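Uncharacterized protein (Bacteroides ovatus, PDB 3P02) is of unknown function but joins an E-set-like N-terminal region to a BT_3044-like C-terminal region, both rich in beta strands. Local coordinates at residues A[113-127]-A[143-155]. Residues are numbered along the deposited sequence; the frame is centred on the assembly and turned at random. Where two conformers were deposited one is given.
With EDO (1,2-ethanediol), chain G; EDO (1,2-ethanediol), chain E.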
loop_
_atom_site.group_PDB
_atom_site.type_symbol
_atom_site.label_atom_id
_atom_site.label_comp_id
_atom_site.label_asym_id
_atom_site.label_seq_id
_atom_site.Cartn_x
_atom_site.Cartn_y
_atom_site.Cartn_z
ATOM N N LEU A 113 0.647 12.287 -2.817
ATOM C CA LEU A 113 1.712 11.384 -2.380
ATOM C C LEU A 113 2.944 11.244 -3.251
ATOM O O LEU A 113 3.722 10.313 -3.012
ATOM C CB LEU A 113 1.085 9.988 -2.180
ATOM C CG LEU A 113 -0.252 9.955 -1.367
ATOM C CD1 LEU A 113 -0.726 8.538 -1.193
ATOM C CD2 LEU A 113 -0.084 10.603 0.035
ATOM N N ASP A 114 3.180 12.181 -4.174
ATOM C CA ASP A 114 4.403 12.125 -4.993
ATOM C C ASP A 114 5.620 12.062 -4.101
ATOM O O ASP A 114 5.717 12.805 -3.114
ATOM C CB ASP A 114 4.484 13.340 -5.930
ATOM C CG ASP A 114 3.364 13.371 -6.940
ATOM O OD1 ASP A 114 2.187 13.217 -6.531
ATOM O OD2 ASP A 114 3.642 13.659 -8.110
ATOM N N GLY A 115 6.487 11.101 -4.377
ATOM C CA GLY A 115 7.702 10.947 -3.593
ATOM C C GLY A 115 7.560 10.201 -2.279
ATOM O O GLY A 115 8.569 9.997 -1.600
ATOM N N LEU A 116 6.328 9.751 -1.912
ATOM C CA LEU A 116 6.129 9.013 -0.665
ATOM C C LEU A 116 6.948 7.734 -0.688
ATOM O O LEU A 116 6.932 7.033 -1.704
ATOM C CB LEU A 116 4.641 8.686 -0.458
ATOM C CG LEU A 116 4.295 8.029 0.894
ATOM C CD1 LEU A 116 4.546 8.982 2.069
ATOM C CD2 LEU A 116 2.844 7.555 0.903
ATOM N N ASP A 117 7.671 7.435 0.400
ATOM C CA ASP A 117 8.476 6.202 0.507
ATOM C C ASP A 117 7.561 5.022 0.770
ATOM O O ASP A 117 7.117 4.821 1.894
ATOM C CB ASP A 117 9.518 6.342 1.636
ATOM C CG ASP A 117 10.444 5.146 1.809
ATOM O OD1 ASP A 117 10.229 4.103 1.122
ATOM O OD2 ASP A 117 11.358 5.232 2.643
ATOM N N ASP A 118 7.333 4.184 -0.242
ATOM C CA ASP A 118 6.417 3.061 -0.107
ATOM C C ASP A 118 7.030 1.857 0.593
ATOM O O ASP A 118 6.366 0.822 0.701
ATOM C CB ASP A 118 5.852 2.672 -1.494
ATOM C CG ASP A 118 4.486 1.990 -1.471
ATOM O OD1 ASP A 118 3.690 2.264 -0.534
ATOM O OD2 ASP A 118 4.177 1.261 -2.425
ATOM N N SER A 119 8.252 1.985 1.144
ATOM C CA SER A 119 8.804 0.886 1.938
ATOM C C SER A 119 8.296 0.974 3.407
ATOM O O SER A 119 8.500 0.051 4.211
ATOM C CB SER A 119 10.337 0.897 1.920
ATOM O OG SER A 119 10.852 1.989 2.670
ATOM N N GLN A 120 7.658 2.115 3.754
ATOM C CA GLN A 120 7.145 2.386 5.092
ATOM C C GLN A 120 5.640 2.330 5.108
ATOM O O GLN A 120 5.028 2.586 4.078
ATOM C CB GLN A 120 7.594 3.782 5.542
ATOM C CG GLN A 120 9.096 4.024 5.370
ATOM C CD GLN A 120 9.900 3.136 6.276
ATOM O OE1 GLN A 120 9.817 3.260 7.504
ATOM N NE2 GLN A 120 10.658 2.174 5.694
ATOM N N LYS A 121 5.038 1.983 6.258
ATOM C CA LYS A 121 3.569 1.958 6.393
ATOM C C LYS A 121 3.159 3.288 6.986
ATOM O O LYS A 121 3.543 3.574 8.121
ATOM C CB LYS A 121 3.088 0.797 7.306
ATOM C CG LYS A 121 3.264 -0.575 6.680
ATOM C CD LYS A 121 2.494 -1.690 7.413
ATOM C CE LYS A 121 2.932 -1.803 8.848
ATOM N NZ LYS A 121 2.580 -3.118 9.464
ATOM N N TRP A 122 2.426 4.101 6.236
ATOM C CA TRP A 122 2.030 5.423 6.709
ATOM C C TRP A 122 0.591 5.431 7.159
ATOM O O TRP A 122 -0.254 4.743 6.566
ATOM C CB TRP A 122 2.227 6.456 5.580
ATOM C CG TRP A 122 3.636 6.494 5.070
ATOM C CD1 TRP A 122 4.127 5.871 3.958
ATOM C CD2 TRP A 122 4.746 7.160 5.687
ATOM N NE1 TRP A 122 5.482 6.100 3.848
ATOM C CE2 TRP A 122 5.888 6.896 4.893
ATOM C CE3 TRP A 122 4.893 7.937 6.860
ATOM C CZ2 TRP A 122 7.151 7.408 5.207
ATOM C CZ3 TRP A 122 6.153 8.436 7.187
ATOM C CH2 TRP A 122 7.266 8.167 6.369
ATOM N N ALA A 123 0.279 6.264 8.137
ATOM C CA ALA A 123 -1.112 6.346 8.560
ATOM C C ALA A 123 -1.468 7.750 8.993
ATOM O O ALA A 123 -0.646 8.472 9.539
ATOM C CB ALA A 123 -1.388 5.345 9.694
ATOM N N LEU A 124 -2.730 8.109 8.788
ATOM C CA LEU A 124 -3.267 9.406 9.162
ATOM C C LEU A 124 -4.408 9.193 10.190
ATOM O O LEU A 124 -5.490 8.718 9.820
ATOM C CB LEU A 124 -3.766 10.156 7.903
ATOM C CG LEU A 124 -4.456 11.494 8.149
ATOM C CD1 LEU A 124 -3.519 12.500 8.870
ATOM C CD2 LEU A 124 -5.009 12.080 6.829
ATOM N N PRO A 125 -4.117 9.472 11.484
ATOM C CA PRO A 125 -5.123 9.266 12.534
ATOM C C PRO A 125 -5.940 10.546 12.742
ATOM O O PRO A 125 -5.372 11.604 12.996
ATOM C CB PRO A 125 -4.253 8.901 13.755
ATOM C CG PRO A 125 -2.995 9.726 13.579
ATOM C CD PRO A 125 -2.817 9.912 12.049
ATOM N N LEU A 126 -7.265 10.474 12.586
ATOM C CA LEU A 126 -8.114 11.664 12.656
ATOM C C LEU A 126 -9.211 11.514 13.642
ATOM O O LEU A 126 -9.865 10.475 13.627
ATOM C CB LEU A 126 -8.785 11.908 11.278
ATOM C CG LEU A 126 -7.878 11.997 10.087
ATOM C CD1 LEU A 126 -8.696 12.073 8.818
ATOM C CD2 LEU A 126 -6.999 13.216 10.194
ATOM N N LYS A 127 -9.494 12.556 14.418
ATOM C CA LYS A 127 -10.612 12.471 15.349
ATOM C C LYS A 127 -11.607 13.580 15.057
ATOM O O LYS A 127 -11.209 14.686 14.716
ATOM C CB LYS A 127 -10.116 12.577 16.813
ATOM C CG LYS A 127 -11.252 12.443 17.843
ATOM C CD LYS A 127 -10.762 12.366 19.277
ATOM C CE LYS A 127 -11.930 12.159 20.205
ATOM N NZ LYS A 127 -11.511 12.184 21.643
ATOM N N TYR A 143 -17.406 4.615 20.377
ATOM C CA TYR A 143 -18.242 5.490 19.563
ATOM C C TYR A 143 -17.592 5.952 18.272
ATOM O O TYR A 143 -18.120 6.872 17.653
ATOM C CB TYR A 143 -18.694 6.685 20.390
ATOM C CG TYR A 143 -19.617 6.258 21.506
ATOM C CD1 TYR A 143 -20.871 5.709 21.233
ATOM C CD2 TYR A 143 -19.222 6.359 22.838
ATOM C CE1 TYR A 143 -21.703 5.260 22.257
ATOM C CE2 TYR A 143 -20.051 5.926 23.868
ATOM C CZ TYR A 143 -21.287 5.368 23.573
ATOM O OH TYR A 143 -22.111 4.949 24.588
ATOM N N TYR A 144 -16.507 5.296 17.833
ATOM C CA TYR A 144 -15.843 5.556 16.557
ATOM C C TYR A 144 -15.546 7.045 16.330
ATOM O O TYR A 144 -15.756 7.551 15.219
ATOM C CB TYR A 144 -16.691 4.998 15.382
ATOM C CG TYR A 144 -17.168 3.580 15.593
ATOM C CD1 TYR A 144 -16.324 2.500 15.361
ATOM C CD2 TYR A 144 -18.447 3.319 16.075
ATOM C CE1 TYR A 144 -16.743 1.189 15.601
ATOM C CE2 TYR A 144 -18.877 2.015 16.318
ATOM C CZ TYR A 144 -18.029 0.951 16.058
ATOM O OH TYR A 144 -18.456 -0.342 16.282
ATOM N N ARG A 145 -14.973 7.728 17.337
ATOM C CA ARG A 145 -14.625 9.136 17.153
ATOM C C ARG A 145 -13.376 9.322 16.287
ATOM O O ARG A 145 -13.194 10.414 15.749
ATOM C CB ARG A 145 -14.356 9.845 18.500
ATOM C CG ARG A 145 -15.469 9.796 19.508
ATOM C CD ARG A 145 -16.807 10.303 19.011
ATOM N NE ARG A 145 -17.722 10.192 20.147
ATOM C CZ ARG A 145 -19.029 9.982 20.071
ATOM N NH1 ARG A 145 -19.629 9.903 18.884
ATOM N NH2 ARG A 145 -19.739 9.801 21.178
ATOM N N THR A 146 -12.545 8.284 16.153
ATOM C CA THR A 146 -11.253 8.331 15.463
ATOM C C THR A 146 -11.160 7.292 14.341
ATOM O O THR A 146 -11.466 6.117 14.539
ATOM C CB THR A 146 -10.141 8.140 16.524
ATOM O OG1 THR A 146 -10.257 9.242 17.427
ATOM C CG2 THR A 146 -8.731 8.149 15.933
ATOM N N ALA A 147 -10.706 7.746 13.166
ATOM C CA ALA A 147 -10.447 6.911 11.990
ATOM C C ALA A 147 -8.946 6.938 11.686
ATOM O O ALA A 147 -8.289 7.978 11.887
ATOM C CB ALA A 147 -11.227 7.456 10.790
ATOM N N VAL A 148 -8.382 5.803 11.263
ATOM C CA VAL A 148 -6.964 5.771 10.908
ATOM C C VAL A 148 -6.885 5.376 9.445
ATOM O O VAL A 148 -7.301 4.265 9.099
ATOM C CB VAL A 148 -6.124 4.839 11.793
ATOM C CG1 VAL A 148 -4.654 4.900 11.351
ATOM C CG2 VAL A 148 -6.262 5.220 13.259
ATOM N N LEU A 149 -6.357 6.263 8.591
ATOM C CA LEU A 149 -6.319 6.006 7.158
ATOM C C LEU A 149 -4.926 5.642 6.709
ATOM O O LEU A 149 -3.977 6.361 7.036
ATOM C CB LEU A 149 -6.800 7.231 6.371
ATOM C CG LEU A 149 -8.142 7.835 6.813
ATOM C CD1 LEU A 149 -8.438 9.063 5.960
ATOM C CD2 LEU A 149 -9.289 6.796 6.649
ATOM N N ARG A 150 -4.813 4.539 5.949
ATOM C CA ARG A 150 -3.538 4.056 5.420
ATOM C C ARG A 150 -3.511 4.224 3.906
ATOM O O ARG A 150 -4.241 3.489 3.233
ATOM C CB ARG A 150 -3.346 2.572 5.778
ATOM C CG ARG A 150 -1.890 2.211 5.986
ATOM C CD ARG A 150 -1.518 0.877 5.410
ATOM N NE ARG A 150 -0.255 0.971 4.680
ATOM C CZ ARG A 150 0.468 -0.069 4.295
ATOM N NH1 ARG A 150 0.072 -1.304 4.580
ATOM N NH2 ARG A 150 1.591 0.114 3.624
ATOM N N PRO A 151 -2.690 5.141 3.317
ATOM C CA PRO A 151 -2.659 5.207 1.848
ATOM C C PRO A 151 -1.950 3.985 1.253
ATOM O O PRO A 151 -0.880 3.566 1.736
ATOM C CB PRO A 151 -1.884 6.491 1.535
ATOM C CG PRO A 151 -1.062 6.772 2.777
ATOM C CD PRO A 151 -1.763 6.120 3.943
ATOM N N ILE A 152 -2.564 3.403 0.206
ATOM C CA ILE A 152 -2.026 2.262 -0.543
ATOM C C ILE A 152 -1.769 2.752 -1.955
ATOM O O ILE A 152 -2.736 2.973 -2.679
ATOM C CB ILE A 152 -3.014 1.049 -0.522
ATOM C CG1 ILE A 152 -3.367 0.619 0.918
ATOM C CG2 ILE A 152 -2.496 -0.149 -1.352
ATOM C CD1 ILE A 152 -2.123 0.210 1.800
ATOM N N LEU A 153 -0.507 2.950 -2.336
ATOM C CA LEU A 153 -0.209 3.400 -3.686
ATOM C C LEU A 153 -0.365 2.235 -4.669
ATOM O O LEU A 153 -0.065 1.084 -4.315
ATOM C CB LEU A 153 1.238 3.899 -3.748
ATOM C CG LEU A 153 1.505 5.268 -3.135
ATOM C CD1 LEU A 153 2.995 5.429 -2.887
ATOM C CD2 LEU A 153 0.939 6.374 -4.020
ATOM N N PHE A 154 -0.771 2.544 -5.912
ATOM C CA PHE A 154 -0.791 1.504 -6.927
ATOM C C PHE A 154 -0.493 2.123 -8.275
ATOM O O PHE A 154 -0.699 3.319 -8.464
ATOM C CB PHE A 154 -2.112 0.701 -6.964
ATOM C CG PHE A 154 -3.334 1.436 -7.473
ATOM C CD1 PHE A 154 -4.010 2.339 -6.659
ATOM C CD2 PHE A 154 -3.850 1.172 -8.738
ATOM C CE1 PHE A 154 -5.196 2.937 -7.083
ATOM C CE2 PHE A 154 -5.031 1.784 -9.172
ATOM C CZ PHE A 154 -5.698 2.671 -8.341
ATOM N N ASN A 155 0.047 1.315 -9.183
ATOM C CA ASN A 155 0.215 1.784 -10.550
ATOM C C ASN A 155 -0.145 0.567 -11.439
ATOM O O ASN A 155 -0.621 -0.444 -10.917
ATOM C CB ASN A 155 1.616 2.374 -10.789
ATOM C CG ASN A 155 2.737 1.389 -10.594
ATOM O OD1 ASN A 155 2.570 0.194 -10.735
ATOM N ND2 ASN A 155 3.923 1.888 -10.300
HETATM C C1 EDO G . 3.460 16.411 -1.556
HETATM O O1 EDO G . 4.593 16.984 -0.879
HETATM C C2 EDO G . 3.847 15.101 -2.227
HETATM O O2 EDO G . 5.186 15.222 -2.707
HETATM C C1 EDO E . -10.714 15.359 21.971
HETATM O O1 EDO E . -11.397 14.729 23.057
HETATM C C2 EDO E . -10.510 16.842 22.236
HETATM O O2 EDO E . -9.919 17.432 21.072
HETATM O O HOH W 1 1.860 -0.091 -2.683
HETATM O O HOH W 2 1.251 2.127 -0.175
HETATM O O HOH W 3 1.304 3.385 3.522
#
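Leu124 and Leu149 form a hydrogen-bonded pair between antiparallel strands 122-130 and 146-154, part of a mixed beta sheet. Strand 146-154 also pairs in parallel with strand 25-30, so it lies between two strands. Leu124 N lies 2.8 Å from Leu149 O. Leu126 and Ala147 form the next such pair. The methyls Leu126 CD1 and Leu149 CD1 meet on one face of the sheet. Pro125, Val148, Lys127 and Thr146 line the other face, where Thr65 of helix 65-74 touches three of them. The extended Lys127 chain, with CG anti to the backbone N (chi1 -178°), passes Thr146 OG1 and brings CE within 3.8 Å of Arg145 CB. Its NZ bonds Tyr136 O. With an alanine at Lys127, Tyr136 O would probably lose this donor and Arg145 CB its contact with CE. Past the paired residues, Pro151 has no amide N-H to offer, and its CD sits 3.3 Å from Trp122 O. The turns of 113-120 fold back over the Pro151-Leu153 end of strand 146-154. Leu113 CD1 touches Pro151 CB at 3.6 Å and also reaches Leu153 CD2. In the loop, Asp117 OD1 accepts from Ser119 N in an Asx turn. Asp118 OD2 accepts from Val187 N. Water joins the loop to the strand: one molecule bridges Asp118 OD1 and Leu153 N, 2.9 Å from Leu153 N.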